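Local structure of tetratricopeptide TPR_2 repeat protein (Thermobaculum terrenum, 5DJS) at residues Cys56-Leu61 with Gly368-Val373; Asp41-Leu46 with Ala71-Glu76; Tyr193-Tyr198 with Ala213-Trp218. The protein is of unknown function but belongs to glycosyl transferase family 41, joining an N-terminal array of tetratricopeptide repeats to a GT-B-type region that holds UDP in the model. The protein carries 1 engineered substitution. All coordinates share one frame; numbering follows the deposited sequence.

Interaction 1: Cys56-Leu61 with Gly368-Val373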
# COMPACT_ATOMS: atom_id res chain seq x y z
N CYS A 56 1.77 -11.96 -9.60
CA CYS A 56 2.42 -11.45 -10.82
C CYS A 56 1.61 -10.38 -11.58
O CYS A 56 2.16 -9.73 -12.46
CB CYS A 56 2.77 -12.59 -11.79
SG CYS A 56 4.01 -13.76 -11.18
N GLY A 57 0.31 -10.23 -11.29
CA GLY A 57 -0.52 -9.21 -11.93
C GLY A 57 -1.34 -9.67 -13.13
O GLY A 57 -2.08 -8.87 -13.71
N ASN A 58 -1.22 -10.94 -13.52
CA ASN A 58 -2.03 -11.51 -14.61
C ASN A 58 -3.44 -11.84 -14.13
O ASN A 58 -3.79 -13.01 -13.99
CB ASN A 58 -1.37 -12.78 -15.16
CG ASN A 58 0.03 -12.55 -15.66
OD1 ASN A 58 1.00 -13.11 -15.12
ND2 ASN A 58 0.16 -11.71 -16.70
N TYR A 59 -4.25 -10.82 -13.88
CA TYR A 59 -5.55 -11.02 -13.23
C TYR A 59 -6.55 -11.79 -14.09
O TYR A 59 -7.42 -12.48 -13.55
CB TYR A 59 -6.15 -9.69 -12.76
CG TYR A 59 -5.23 -8.86 -11.87
CD1 TYR A 59 -4.48 -9.44 -10.84
CD2 TYR A 59 -5.14 -7.48 -12.05
CE1 TYR A 59 -3.65 -8.68 -10.03
CE2 TYR A 59 -4.32 -6.71 -11.23
CZ TYR A 59 -3.57 -7.32 -10.23
OH TYR A 59 -2.76 -6.56 -9.43
N GLY A 60 -6.42 -11.70 -15.41
CA GLY A 60 -7.24 -12.47 -16.36
C GLY A 60 -7.12 -13.97 -16.18
O GLY A 60 -8.12 -14.65 -15.96
N LEU A 61 -5.90 -14.49 -16.27
CA LEU A 61 -5.62 -15.90 -16.02
C LEU A 61 -5.93 -16.28 -14.59
O LEU A 61 -6.60 -17.28 -14.33
CB LEU A 61 -4.15 -16.23 -16.30
CG LEU A 61 -3.69 -17.70 -16.16
CD1 LEU A 61 -4.54 -18.68 -16.97
CD2 LEU A 61 -2.23 -17.83 -16.57
N GLY A 368 -2.24 -5.32 -14.64
CA GLY A 368 -3.52 -5.82 -15.13
C GLY A 368 -3.88 -5.30 -16.50
O GLY A 368 -4.65 -5.94 -17.22
N LEU A 369 -3.30 -4.16 -16.90
CA LEU A 369 -3.57 -3.59 -18.22
C LEU A 369 -2.93 -4.32 -19.38
O LEU A 369 -3.29 -4.07 -20.52
CB LEU A 369 -3.22 -2.11 -18.23
CG LEU A 369 -4.11 -1.27 -17.30
CD1 LEU A 369 -3.64 0.17 -17.30
CD2 LEU A 369 -5.58 -1.35 -17.68
N GLN A 370 -2.01 -5.24 -19.10
CA GLN A 370 -1.54 -6.19 -20.13
C GLN A 370 -2.63 -7.14 -20.66
O GLN A 370 -2.49 -7.63 -21.78
CB GLN A 370 -0.30 -7.00 -19.65
CG GLN A 370 -0.52 -8.08 -18.61
CD GLN A 370 -0.78 -7.53 -17.21
OE1 GLN A 370 -1.31 -6.43 -17.05
NE2 GLN A 370 -0.41 -8.29 -16.19
N ASP A 371 -3.68 -7.41 -19.85
CA ASP A 371 -4.78 -8.31 -20.25
C ASP A 371 -5.85 -7.55 -21.03
O ASP A 371 -6.39 -6.57 -20.50
CB ASP A 371 -5.48 -8.97 -19.04
CG ASP A 371 -4.60 -9.98 -18.32
OD1 ASP A 371 -3.96 -10.83 -18.97
OD2 ASP A 371 -4.58 -9.91 -17.07
N PRO A 372 -6.18 -8.02 -22.25
CA PRO A 372 -7.27 -7.41 -23.03
C PRO A 372 -8.64 -7.35 -22.36
O PRO A 372 -9.39 -6.43 -22.64
CB PRO A 372 -7.34 -8.29 -24.28
CG PRO A 372 -5.92 -8.67 -24.50
CD PRO A 372 -5.37 -8.91 -23.11
N VAL A 373 -8.92 -8.29 -21.45
CA VAL A 373 -10.23 -8.33 -20.79
C VAL A 373 -10.43 -7.13 -19.87
O VAL A 373 -11.50 -6.51 -19.87
CB VAL A 373 -10.43 -9.61 -19.92
CG1 VAL A 373 -11.87 -9.67 -19.41
CG2 VAL A 373 -10.10 -10.88 -20.68
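Asp371 reaches across to the backbone of Gly60, and Gln370 to that of Gly57. Here the turn between two helices of a tetratricopeptide repeat, 43-56 and 59-72, meets the loop that leads from strand 361-365 into helix 372-383 of the GT-B part. Residues Gly368 to Asp371 form a type I beta turn.

The Asp371 side chain starts out toward the repeat: CB points at it, and chi1 of -69° places CG beside its own backbone N. CG then lies 3.8 Å from Gly60 N, and the tip OD2 accepts the N-H of Gly60 at 3.1 Å, with an N-H...O angle of 163°. The donor comes from well above the carboxylate plane, 59° out of it. Gly60 lies in the first turn of helix 59-72, so the negative charge probably gains from the helix dipole. Asn58 holds the N-cap position but makes no capping bond with its side chain; its OD1 is engaged by His53.

Gln370 approaches along a second route. Its chain bends about the CB-CG bond, and NE2 gives a weak hydrogen bond to Gly57 O at 3.0 Å, though the amide's position is somewhat uncertain. The Asn58 and Gln370 side chains cross at about a right angle; ND2 and NE2 are both donors and form no bond.

Glycines bring the backbones close: the CA atoms of Gly57 and Gly368 are 5.5 Å apart, and both residues have positive phi. Beside them, the Tyr59 ring has its CD2 3.9 Å from Gly368 CA, while its hydroxyl is hydrogen-bonded to Thr367, the residue before Gly368. Ser90 and helix 77-89 also touch this ring. On one of its faces sits Gly57 O, 3.6 Å above the plane and over the ring centre.

Interaction 2: Asp41-Leu46 with Ala71-Glu76; sequences DNSEAL and ALDPGE
With chi1 at -67°, Leu72 sets its CG beside its own backbone N, and chi2 of 161° then extends CD1 outwards, bringing that methyl against Asp41 and Leu46. Ser43 is turned differently: at chi1 76° its OG sits between the backbone N and the carbonyl carbon, on the side of Asp73. Leu72 CD1 meets the carbonyl oxygen Asp41 O at 3.6 Å and the methyl Leu46 CD2 at 3.7 Å. The other branch, CD2, lies 4.1 Å from Asp41 CG. The side chains of Asp41 and Leu46 both cross the leucine at about a right angle, each meeting one of its methyl branches. Closer to the backbone, Leu72 CB faces Ser43 CB at 4.1 Å.

Both segments belong to one tetratricopeptide repeat, roughly residues 43-76. The start of helix 43-56 packs here against the end of helix 59-72, closing the mouth of the helical hairpin. Asn42, at the N-cap position, offers its carbonyl oxygen to the N-H groups of both Ala45 and Leu46. Beyond the leucine the chain leaves the helix at Asp73 and makes a type I turn to Glu76. Asp73 CB approaches Ser43 OG at 3.9 Å. Leu46 continues inwards, touching Leu36, Leu65 and Ala69.

No hydrogen bond or salt bridge links the two segments, and the hydroxyl of Ser43 is satisfied by Tyr79 of the next helix. The contact therefore probably rests on van der Waals fit, which gives it little directional constraint.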
# COMPACT_ATOMS: atom_id res chain seq x y z
N ASP A 41 -8.29 -31.59 -13.13
CA ASP A 41 -9.31 -31.16 -12.15
C ASP A 41 -8.74 -31.00 -10.73
O ASP A 41 -9.51 -30.89 -9.77
CB ASP A 41 -10.50 -32.15 -12.15
CG ASP A 41 -11.43 -31.96 -13.35
OD1 ASP A 41 -11.32 -30.95 -14.10
OD2 ASP A 41 -12.31 -32.83 -13.55
N ASN A 42 -7.41 -30.95 -10.58
CA ASN A 42 -6.80 -30.75 -9.27
C ASN A 42 -6.96 -29.30 -8.78
O ASN A 42 -6.17 -28.41 -9.13
CB ASN A 42 -5.33 -31.16 -9.32
CG ASN A 42 -4.79 -31.56 -7.95
OD1 ASN A 42 -4.64 -32.74 -7.67
ND2 ASN A 42 -4.52 -30.58 -7.11
N SER A 43 -7.98 -29.08 -7.95
CA SER A 43 -8.34 -27.74 -7.48
C SER A 43 -7.26 -27.06 -6.63
O SER A 43 -7.19 -25.83 -6.59
CB SER A 43 -9.66 -27.76 -6.71
OG SER A 43 -9.50 -28.29 -5.41
N GLU A 44 -6.42 -27.84 -5.96
CA GLU A 44 -5.33 -27.29 -5.16
C GLU A 44 -4.26 -26.60 -6.03
O GLU A 44 -3.64 -25.61 -5.61
CB GLU A 44 -4.68 -28.39 -4.31
CG GLU A 44 -3.89 -27.88 -3.11
CD GLU A 44 -3.23 -28.99 -2.31
OE1 GLU A 44 -3.74 -30.14 -2.33
OE2 GLU A 44 -2.21 -28.70 -1.65
N ALA A 45 -4.07 -27.11 -7.24
CA ALA A 45 -3.01 -26.68 -8.14
C ALA A 45 -3.51 -25.54 -9.02
O ALA A 45 -2.77 -24.59 -9.31
CB ALA A 45 -2.56 -27.85 -9.00
N LEU A 46 -4.77 -25.65 -9.47
CA LEU A 46 -5.51 -24.53 -10.05
C LEU A 46 -5.46 -23.32 -9.13
O LEU A 46 -5.10 -22.23 -9.56
CB LEU A 46 -6.99 -24.92 -10.28
CG LEU A 46 -7.49 -25.40 -11.66
CD1 LEU A 46 -6.43 -25.53 -12.74
CD2 LEU A 46 -8.26 -26.70 -11.51
N ALA A 71 -15.36 -23.70 -8.51
CA ALA A 71 -16.37 -24.60 -9.07
C ALA A 71 -16.14 -26.06 -8.67
O ALA A 71 -17.10 -26.80 -8.39
CB ALA A 71 -16.42 -24.48 -10.59
N LEU A 72 -14.87 -26.48 -8.64
CA LEU A 72 -14.51 -27.85 -8.29
C LEU A 72 -14.57 -28.14 -6.79
O LEU A 72 -14.72 -29.28 -6.40
CB LEU A 72 -13.11 -28.20 -8.82
CG LEU A 72 -13.03 -28.26 -10.35
CD1 LEU A 72 -11.58 -28.14 -10.82
CD2 LEU A 72 -13.68 -29.53 -10.90
N ASP A 73 -14.44 -27.10 -5.97
CA ASP A 73 -14.49 -27.25 -4.52
C ASP A 73 -15.01 -25.93 -3.90
O ASP A 73 -14.23 -25.16 -3.38
CB ASP A 73 -13.11 -27.64 -3.98
CG ASP A 73 -13.11 -27.93 -2.47
OD1 ASP A 73 -14.18 -28.03 -1.86
OD2 ASP A 73 -12.02 -28.05 -1.89
N PRO A 74 -16.33 -25.68 -3.99
CA PRO A 74 -16.92 -24.41 -3.53
C PRO A 74 -17.05 -24.22 -2.03
O PRO A 74 -17.41 -23.13 -1.60
CB PRO A 74 -18.32 -24.44 -4.14
CG PRO A 74 -18.62 -25.89 -4.28
CD PRO A 74 -17.32 -26.51 -4.69
N GLY A 75 -16.80 -25.27 -1.26
CA GLY A 75 -16.79 -25.17 0.20
C GLY A 75 -15.49 -24.64 0.77
O GLY A 75 -15.45 -24.26 1.95
N GLU A 76 -14.43 -24.62 -0.04
CA GLU A 76 -13.08 -24.25 0.42
C GLU A 76 -12.98 -22.73 0.44
O GLU A 76 -12.97 -22.11 -0.60
CB GLU A 76 -12.01 -24.90 -0.49
CG GLU A 76 -10.56 -24.49 -0.23
CD GLU A 76 -10.15 -24.60 1.22
OE1 GLU A 76 -10.23 -25.71 1.77
OE2 GLU A 76 -9.75 -23.57 1.80

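Interaction 3: Tyr193-Tyr198 with Ala213-Trp218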
# COMPACT_ATOMS: atom_id res chain seq x y z
N TYR A 193 19.68 6.85 18.63
CA TYR A 193 18.81 5.76 18.14
C TYR A 193 19.62 4.62 17.54
O TYR A 193 20.71 4.83 17.02
CB TYR A 193 17.82 6.29 17.10
CG TYR A 193 16.89 7.35 17.65
CD1 TYR A 193 15.74 7.00 18.34
CD2 TYR A 193 17.19 8.71 17.50
CE1 TYR A 193 14.90 7.97 18.86
CE2 TYR A 193 16.36 9.69 18.02
CZ TYR A 193 15.21 9.32 18.70
OH TYR A 193 14.38 10.29 19.22
N GLU A 194 19.09 3.40 17.62
CA GLU A 194 19.72 2.24 16.98
C GLU A 194 18.67 1.46 16.19
O GLU A 194 17.57 1.23 16.68
CB GLU A 194 20.37 1.34 18.02
CG GLU A 194 21.16 0.20 17.40
CD GLU A 194 21.80 -0.68 18.43
OE1 GLU A 194 21.42 -0.59 19.64
OE2 GLU A 194 22.67 -1.49 18.05
N VAL A 195 19.05 1.00 15.00
CA VAL A 195 18.08 0.52 14.02
C VAL A 195 18.15 -0.99 13.78
O VAL A 195 19.12 -1.51 13.21
CB VAL A 195 18.23 1.30 12.68
CG1 VAL A 195 17.24 0.79 11.64
CG2 VAL A 195 18.01 2.79 12.90
N TYR A 196 17.09 -1.67 14.24
CA TYR A 196 16.83 -3.08 13.96
C TYR A 196 15.76 -3.14 12.88
O TYR A 196 14.78 -2.40 12.91
CB TYR A 196 16.29 -3.77 15.23
CG TYR A 196 17.32 -3.99 16.33
CD1 TYR A 196 17.88 -2.90 17.01
CD2 TYR A 196 17.71 -5.27 16.72
CE1 TYR A 196 18.81 -3.09 18.02
CE2 TYR A 196 18.65 -5.46 17.73
CZ TYR A 196 19.20 -4.37 18.38
OH TYR A 196 20.13 -4.53 19.38
N CYS A 197 15.94 -4.02 11.90
CA CYS A 197 14.90 -4.28 10.89
C CYS A 197 14.47 -5.72 11.01
O CYS A 197 15.30 -6.58 11.22
CB CYS A 197 15.43 -4.01 9.49
SG CYS A 197 15.41 -2.26 9.09
N TYR A 198 13.18 -5.99 10.90
CA TYR A 198 12.68 -7.35 10.89
C TYR A 198 11.94 -7.57 9.56
O TYR A 198 10.82 -7.08 9.36
CB TYR A 198 11.78 -7.55 12.10
CG TYR A 198 12.50 -7.35 13.42
CD1 TYR A 198 13.14 -8.41 14.07
CD2 TYR A 198 12.51 -6.11 14.05
CE1 TYR A 198 13.79 -8.23 15.29
CE2 TYR A 198 13.15 -5.91 15.27
CZ TYR A 198 13.79 -6.97 15.89
OH TYR A 198 14.42 -6.77 17.10
N ALA A 213 22.45 -3.26 4.80
CA ALA A 213 23.72 -2.55 5.00
C ALA A 213 23.56 -1.29 5.86
O ALA A 213 24.39 -1.04 6.73
CB ALA A 213 24.35 -2.20 3.66
N LEU A 214 22.50 -0.52 5.61
CA LEU A 214 22.22 0.70 6.39
C LEU A 214 21.71 0.42 7.82
O LEU A 214 21.86 1.26 8.71
CB LEU A 214 21.22 1.59 5.67
CG LEU A 214 21.67 2.57 4.58
CD1 LEU A 214 22.68 2.00 3.59
CD2 LEU A 214 20.42 3.06 3.84
N SER A 215 21.09 -0.74 8.04
CA SER A 215 20.67 -1.17 9.38
C SER A 215 21.85 -1.50 10.28
O SER A 215 22.88 -1.97 9.80
CB SER A 215 19.76 -2.41 9.33
OG SER A 215 18.40 -2.08 9.52
N ASP A 216 21.67 -1.27 11.58
CA ASP A 216 22.64 -1.72 12.59
C ASP A 216 22.56 -3.23 12.81
O ASP A 216 23.59 -3.89 12.87
CB ASP A 216 22.44 -1.00 13.92
CG ASP A 216 22.70 0.49 13.82
OD1 ASP A 216 23.78 0.88 13.35
OD2 ASP A 216 21.81 1.27 14.21
N ARG A 217 21.33 -3.75 12.92
CA ARG A 217 21.07 -5.20 13.01
C ARG A 217 19.95 -5.58 12.03
O ARG A 217 19.07 -4.75 11.78
CB ARG A 217 20.65 -5.58 14.43
CG ARG A 217 21.53 -5.04 15.55
CD ARG A 217 22.94 -5.62 15.55
NE ARG A 217 23.48 -5.66 16.92
CZ ARG A 217 23.45 -6.72 17.74
NH1 ARG A 217 22.94 -7.90 17.35
NH2 ARG A 217 23.95 -6.60 18.97
N TRP A 218 19.96 -6.82 11.53
CA TRP A 218 19.00 -7.25 10.49
C TRP A 218 17.85 -8.21 10.86
O TRP A 218 16.72 -7.79 10.77
CB TRP A 218 19.73 -7.79 9.26
CG TRP A 218 18.78 -8.03 8.11
CD1 TRP A 218 18.50 -9.24 7.52
CD2 TRP A 218 17.98 -7.06 7.43
NE1 TRP A 218 17.58 -9.07 6.50
CE2 TRP A 218 17.24 -7.74 6.43
CE3 TRP A 218 17.81 -5.67 7.56
CZ2 TRP A 218 16.35 -7.09 5.58
CZ3 TRP A 218 16.93 -5.02 6.70
CH2 TRP A 218 16.21 -5.73 5.73
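Tyr196 and Arg217 lie side by side and point the same way. Arg217 CG stands over one face of the tyrosine ring, 3.8 Å from its centroid and offset toward the rim, a CH-pi contact. The arginine chain bends at chi2, and its guanidinium lies 28° from the ring plane with Tyr196 OH over one face. Glu194 OE2 is 4.4 Å from Arg217 NE, too far for a salt bridge, though the opposite charges probably still attract.

Asp216 is turned back onto the strand. Its OD2 receives the N-H of Val195 at 2.9 Å, nearly straight, on the anti lone pair; the same oxygen also forms a salt bridge with Arg190. The aliphatic CG of Glu194 passes this carboxylate, and the two acid planes are 65° apart.

The two backbones run parallel here. Val195 O takes the N-H of Arg217 at 3.2 Å, and Arg217 O takes that of Cys197 at 3.2 Å, making a single bridge between Tyr196 and Arg217. Thus the loop after helix 206-214 adds a short edge to strand 193-199, outermost in a six-stranded parallel sheet of the GT-B fold; strand 163-169 lies on its other side.

Further along, Cys197 SG comes obliquely to the Trp218 indole, although the local geometry is uncertain at this end. Arg212 makes a cation-pi contact with the same tryptophan.

Overall arrangement
Interactions 1 and 2 share helix 59-72: interaction 2 joins its end to the start of helix 43-56, while interaction 1 presents its beginning to the GT-B part. Their centres are about 21 Å apart, and their nearest atoms about 7 Å. Along the chain the two interlock. Interaction 3 is nested within the loop that interaction 1 closes, on the opposite side of the chain's centre, about 38 Å from interaction 1 and about 43 Å from interaction 2 between centres. It edges one six-stranded parallel sheet; the loop of interaction 1 follows a strand of the other. The Gln370 side chain, about 9 Å from the bound UDP, is outside its pocket, which Ile365 lines.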